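Long-range contact in 3,4-dihydroxybenzoate decarboxylase (Enterobacter cloacae, PDB 5NY5), which probably catalyses the reversible decarboxylation of 3,4-dihydroxybenzoate to catechol with a prenylated flavin cofactor, as a metal-binding member of the UbiD family: residues Ala145-Leu155 against Asp166-Val174. Residues are numbered along the deposited sequence; the frame is centred on the assembly and turned at random.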
ATOM      1  N   ALA A 145      27.481 -32.615  11.460  1.00 60.42           N
ATOM      2  CA  ALA A 145      28.321 -33.285  10.476  1.00 61.95           C
ATOM      3  C   ALA A 145      29.433 -34.096  11.124  1.00 62.02           C
ATOM      4  O   ALA A 145      29.960 -35.017  10.495  1.00 63.64           O
ATOM      5  CB  ALA A 145      28.922 -32.264   9.513  1.00 61.90           C
ATOM      6  N   GLY A 146      29.793 -33.773  12.361  1.00 60.48           N
ATOM      7  CA  GLY A 146      30.860 -34.444  13.062  1.00 60.54           C
ATOM      8  C   GLY A 146      31.328 -33.592  14.219  1.00 58.73           C
ATOM      9  O   GLY A 146      30.792 -32.509  14.469  1.00 63.02           O
ATOM     10  N   PRO A 147      32.322 -34.070  14.962  1.00 58.72           N
ATOM     11  CA  PRO A 147      32.885 -33.254  16.044  1.00 57.24           C
ATOM     12  C   PRO A 147      33.428 -31.939  15.508  1.00 56.49           C
ATOM     13  O   PRO A 147      34.012 -31.881  14.427  1.00 57.30           O
ATOM     14  CB  PRO A 147      33.994 -34.141  16.623  1.00 57.92           C
ATOM     15  CG  PRO A 147      34.215 -35.223  15.613  1.00 59.74           C
ATOM     16  CD  PRO A 147      32.916 -35.414  14.910  1.00 60.24           C
ATOM     17  N   PHE A 148      33.219 -30.875  16.279  1.00 55.08           N
ATOM     18  CA  PHE A 148      33.500 -29.516  15.838  1.00 55.04           C
ATOM     19  C   PHE A 148      34.353 -28.780  16.859  1.00 53.46           C
ATOM     20  O   PHE A 148      34.138 -28.905  18.067  1.00 52.89           O
ATOM     21  CB  PHE A 148      32.201 -28.724  15.618  1.00 53.79           C
ATOM     22  CG  PHE A 148      31.758 -28.648  14.185  1.00 54.67           C
ATOM     23  CD1 PHE A 148      32.322 -27.726  13.323  1.00 54.78           C
ATOM     24  CD2 PHE A 148      30.758 -29.479  13.709  1.00 57.17           C
ATOM     25  CE1 PHE A 148      31.911 -27.646  12.007  1.00 55.76           C
ATOM     26  CE2 PHE A 148      30.341 -29.405  12.394  1.00 56.58           C
ATOM     27  CZ  PHE A 148      30.920 -28.487  11.542  1.00 57.30           C
ATOM     28  N   PHE A 149      35.320 -28.015  16.361  1.00 63.14           N
ATOM     29  CA  PHE A 149      35.941 -26.934  17.114  1.00 62.14           C
ATOM     30  C   PHE A 149      35.330 -25.631  16.619  1.00 61.98           C
ATOM     31  O   PHE A 149      35.313 -25.375  15.411  1.00 63.10           O
ATOM     32  CB  PHE A 149      37.460 -26.907  16.927  1.00 62.78           C
ATOM     33  CG  PHE A 149      38.151 -28.176  17.334  1.00 63.25           C
ATOM     34  CD1 PHE A 149      38.401 -28.448  18.667  1.00 62.34           C
ATOM     35  CD2 PHE A 149      38.573 -29.087  16.381  1.00 64.77           C
ATOM     36  CE1 PHE A 149      39.041 -29.612  19.042  1.00 62.96           C
ATOM     37  CE2 PHE A 149      39.214 -30.251  16.750  1.00 65.38           C
ATOM     38  CZ  PHE A 149      39.449 -30.513  18.081  1.00 64.49           C
ATOM     39  N   CYS A 150      34.823 -24.815  17.540  1.00 60.76           N
ATOM     40  CA  CYS A 150      34.061 -23.638  17.158  1.00 60.70           C
ATOM     41  C   CYS A 150      34.743 -22.318  17.483  1.00 60.27           C
ATOM     42  O   CYS A 150      34.239 -21.268  17.071  1.00 60.47           O
ATOM     43  CB  CYS A 150      32.679 -23.668  17.823  1.00 59.94           C
ATOM     44  SG  CYS A 150      31.675 -25.080  17.333  1.00 60.68           S
ATOM     45  N   LEU A 151      35.860 -22.334  18.199  1.00 59.84           N
ATOM     46  CA  LEU A 151      36.568 -21.113  18.569  1.00 59.53           C
ATOM     47  C   LEU A 151      38.048 -21.238  18.235  1.00 60.30           C
ATOM     48  O   LEU A 151      38.929 -21.000  19.064  1.00 59.87           O
ATOM     49  CB  LEU A 151      36.354 -20.791  20.046  1.00 58.19           C
ATOM     50  CG  LEU A 151      34.925 -20.390  20.416  1.00 65.23           C
ATOM     51  CD1 LEU A 151      34.781 -20.200  21.917  1.00 56.41           C
ATOM     52  CD2 LEU A 151      34.524 -19.126  19.673  1.00 58.08           C
ATOM     53  N   GLY A 152      38.336 -21.620  16.995  1.00 61.62           N
ATOM     54  CA  GLY A 152      39.705 -21.692  16.532  1.00 62.65           C
ATOM     55  C   GLY A 152      40.186 -20.381  15.949  1.00 63.33           C
ATOM     56  O   GLY A 152      39.746 -19.976  14.869  1.00 64.28           O
ATOM     57  N   LEU A 153      41.077 -19.699  16.663  1.00 62.99           N
ATOM     58  CA  LEU A 153      41.685 -18.470  16.164  1.00 63.82           C
ATOM     59  C   LEU A 153      42.802 -18.849  15.200  1.00 65.49           C
ATOM     60  O   LEU A 153      43.834 -19.383  15.616  1.00 65.70           O
ATOM     61  CB  LEU A 153      42.215 -17.625  17.317  1.00 62.97           C
ATOM     62  CG  LEU A 153      42.816 -16.277  16.919  1.00 63.84           C
ATOM     63  CD1 LEU A 153      41.723 -15.276  16.597  1.00 63.74           C
ATOM     64  CD2 LEU A 153      43.724 -15.747  18.007  1.00 63.37           C
ATOM     65  N   VAL A 154      42.601 -18.578  13.915  1.00 66.85           N
ATOM     66  CA  VAL A 154      43.506 -19.027  12.864  1.00 68.67           C
ATOM     67  C   VAL A 154      44.442 -17.891  12.484  1.00 69.82           C
ATOM     68  O   VAL A 154      43.993 -16.778  12.184  1.00 70.01           O
ATOM     69  CB  VAL A 154      42.726 -19.528  11.637  1.00 69.74           C
ATOM     70  CG1 VAL A 154      43.688 -19.947  10.542  1.00 71.81           C
ATOM     71  CG2 VAL A 154      41.824 -20.685  12.024  1.00 68.74           C
ATOM     72  N   LEU A 155      45.744 -18.169  12.498  1.00 70.73           N
ATOM     73  CA  LEU A 155      46.761 -17.250  12.012  1.00 72.23           C
ATOM     74  C   LEU A 155      47.272 -17.736  10.663  1.00 74.42           C
ATOM     75  O   LEU A 155      47.461 -18.939  10.460  1.00 74.82           O
ATOM     76  CB  LEU A 155      47.930 -17.136  12.997  1.00 71.97           C
ATOM     77  CG  LEU A 155      47.619 -16.858  14.469  1.00 69.94           C
ATOM     78  CD1 LEU A 155      48.898 -16.665  15.264  1.00 70.19           C
ATOM     79  CD2 LEU A 155      46.733 -15.650  14.614  1.00 69.18           C
ATOM     80  N   ASP A 166      46.812 -12.351   8.471  1.00 78.49           N
ATOM     81  CA  ASP A 166      45.383 -12.330   8.749  1.00 77.00           C
ATOM     82  C   ASP A 166      45.091 -13.282   9.897  1.00 77.95           C
ATOM     83  O   ASP A 166      45.502 -14.446   9.858  1.00 74.73           O
ATOM     84  CB  ASP A 166      44.568 -12.727   7.515  1.00 78.22           C
ATOM     85  CG  ASP A 166      43.076 -12.582   7.731  1.00 77.00           C
ATOM     86  OD1 ASP A 166      42.662 -11.580   8.352  1.00 76.23           O
ATOM     87  OD2 ASP A 166      42.320 -13.470   7.285  1.00 76.94           O
ATOM     88  N   VAL A 167      44.395 -12.788  10.917  1.00 73.86           N
ATOM     89  CA  VAL A 167      43.954 -13.606  12.039  1.00 71.76           C
ATOM     90  C   VAL A 167      42.434 -13.532  12.100  1.00 72.39           C
ATOM     91  O   VAL A 167      41.850 -12.448  11.970  1.00 73.80           O
ATOM     92  CB  VAL A 167      44.616 -13.170  13.363  1.00 72.81           C
ATOM     93  CG1 VAL A 167      45.894 -12.376  13.092  1.00 78.66           C
ATOM     94  CG2 VAL A 167      43.671 -12.399  14.267  1.00 70.37           C
ATOM     95  N   THR A 168      41.794 -14.690  12.245  1.00 69.06           N
ATOM     96  CA  THR A 168      40.346 -14.790  12.145  1.00 68.47           C
ATOM     97  C   THR A 168      39.861 -15.956  12.994  1.00 66.89           C
ATOM     98  O   THR A 168      40.651 -16.750  13.509  1.00 66.47           O
ATOM     99  CB  THR A 168      39.893 -14.976  10.692  1.00 70.19           C
ATOM    100  OG1 THR A 168      40.819 -15.828  10.006  1.00 71.35           O
ATOM    101  CG2 THR A 168      39.801 -13.642   9.974  1.00 71.59           C
ATOM    102  N   ILE A 169      38.540 -16.058  13.121  1.00 66.21           N
ATOM    103  CA  ILE A 169      37.889 -17.119  13.881  1.00 64.88           C
ATOM    104  C   ILE A 169      37.117 -18.002  12.912  1.00 65.71           C
ATOM    105  O   ILE A 169      36.294 -17.508  12.131  1.00 66.55           O
ATOM    106  CB  ILE A 169      36.960 -16.551  14.967  1.00 63.44           C
ATOM    107  CG1 ILE A 169      37.753 -15.674  15.938  1.00 62.76           C
ATOM    108  CG2 ILE A 169      36.265 -17.679  15.716  1.00 62.29           C
ATOM    109  CD1 ILE A 169      36.961 -15.220  17.145  1.00 61.37           C
ATOM    110  N   HIS A 170      37.381 -19.303  12.964  1.00 65.63           N
ATOM    111  CA  HIS A 170      36.734 -20.279  12.101  1.00 66.49           C
ATOM    112  C   HIS A 170      36.222 -21.435  12.945  1.00 65.35           C
ATOM    113  O   HIS A 170      36.553 -21.570  14.126  1.00 64.07           O
ATOM    114  CB  HIS A 170      37.697 -20.811  11.030  1.00 68.18           C
ATOM    115  CG  HIS A 170      38.380 -19.741  10.239  1.00 69.49           C
ATOM    116  ND1 HIS A 170      38.114 -19.516   8.906  1.00 71.29           N
ATOM    117  CD2 HIS A 170      39.325 -18.838  10.590  1.00 69.42           C
ATOM    118  CE1 HIS A 170      38.863 -18.519   8.472  1.00 72.28           C
ATOM    119  NE2 HIS A 170      39.609 -18.090   9.475  1.00 71.48           N
ATOM    120  N   ARG A 171      35.406 -22.278  12.322  1.00 65.99           N
ATOM    121  CA  ARG A 171      34.983 -23.539  12.908  1.00 65.37           C
ATOM    122  C   ARG A 171      35.519 -24.679  12.054  1.00 66.75           C
ATOM    123  O   ARG A 171      35.588 -24.565  10.827  1.00 68.29           O
ATOM    124  CB  ARG A 171      33.459 -23.629  13.030  1.00 65.00           C
ATOM    125  CG  ARG A 171      32.715 -23.675  11.708  1.00 66.54           C
ATOM    126  CD  ARG A 171      31.214 -23.686  11.932  1.00 66.21           C
ATOM    127  NE  ARG A 171      30.472 -23.780  10.679  1.00 67.84           N
ATOM    128  CZ  ARG A 171      29.155 -23.639  10.580  1.00 68.07           C
ATOM    129  NH1 ARG A 171      28.432 -23.392  11.662  1.00 66.76           N
ATOM    130  NH2 ARG A 171      28.563 -23.741   9.400  1.00 69.75           N
ATOM    131  N   LEU A 172      35.913 -25.768  12.707  1.00 66.35           N
ATOM    132  CA  LEU A 172      36.558 -26.887  12.035  1.00 67.72           C
ATOM    133  C   LEU A 172      35.890 -28.187  12.449  1.00 67.53           C
ATOM    134  O   LEU A 172      35.649 -28.413  13.639  1.00 66.21           O
ATOM    135  CB  LEU A 172      38.055 -26.940  12.357  1.00 67.88           C
ATOM    136  CG  LEU A 172      38.908 -25.772  11.857  1.00 68.44           C
ATOM    137  CD1 LEU A 172      38.929 -24.623  12.855  1.00 66.92           C
ATOM    138  CD2 LEU A 172      40.315 -26.241  11.540  1.00 69.67           C
ATOM    139  N   CYS A 173      35.603 -29.038  11.471  1.00 69.01           N
ATOM    140  CA  CYS A 173      34.990 -30.335  11.710  1.00 69.21           C
ATOM    141  C   CYS A 173      36.046 -31.426  11.590  1.00 70.27           C
ATOM    142  O   CYS A 173      36.826 -31.437  10.633  1.00 71.72           O
ATOM    143  CB  CYS A 173      33.849 -30.586  10.723  1.00 70.29           C
ATOM    144  SG  CYS A 173      32.991 -32.157  10.943  1.00 70.77           S
ATOM    145  N   VAL A 174      36.068 -32.335  12.561  1.00 69.72           N
ATOM    146  CA  VAL A 174      37.041 -33.421  12.556  1.00 70.83           C
ATOM    147  C   VAL A 174      36.633 -34.447  11.509  1.00 72.64           C
ATOM    148  O   VAL A 174      35.513 -34.971  11.536  1.00 72.63           O
ATOM    149  CB  VAL A 174      37.157 -34.059  13.945  1.00 69.84           C
ATOM    150  CG1 VAL A 174      38.096 -35.249  13.905  1.00 71.25           C
ATOM    151  CG2 VAL A 174      37.630 -33.034  14.959  1.00 68.24           C
TER
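Val-154 packs against the imidazole of His-170 at the close-packed heart of this two-stranded ladder, its CG2 3.4 Å from His-170 CD2 and the two side chains crossing at about a right angle. The ring is held at both nitrogens: NE2 shares a hydrogen bond of 2.6 Å with Thr-168 OG1, and ND1 bonds to Phe-183 O. Thr-168 OG1, between the backbone N and the carbonyl carbon (chi1 38°), is placed to meet NE2. Leu-172 continues the same face, while strand 179-182 and helix 189-199 close over the layer. The two strands form an antiparallel beta hairpin in the Rift-related domain of the UbiD fold, and a beta bulge between Phe-149 and Gly-152 shifts their register by one. Firm backbone bonds flank the bulge, such as Phe-149 N to Leu-172 O at 2.8 Å, but at its far end the bond from Gly-152 N to His-170 O is weak, at 3.4 Å. The other face is more open around Ile-169 and Arg-171, which, partly exposed as His-170 is, belong with it to the prenylated-flavin binding site, empty in this chain. Leu-153 CD1 meets Ile-169 CG1 at 4.0 Å. Arg-171 runs extended past the Phe-148 ring to a salt bridge with Glu-289. Beyond it this face is buried again: over the Phe-148 ring lies Cys-173, its CB 3.9 Å from the centroid in a CH-pi contact and its SG 4.4 Å away.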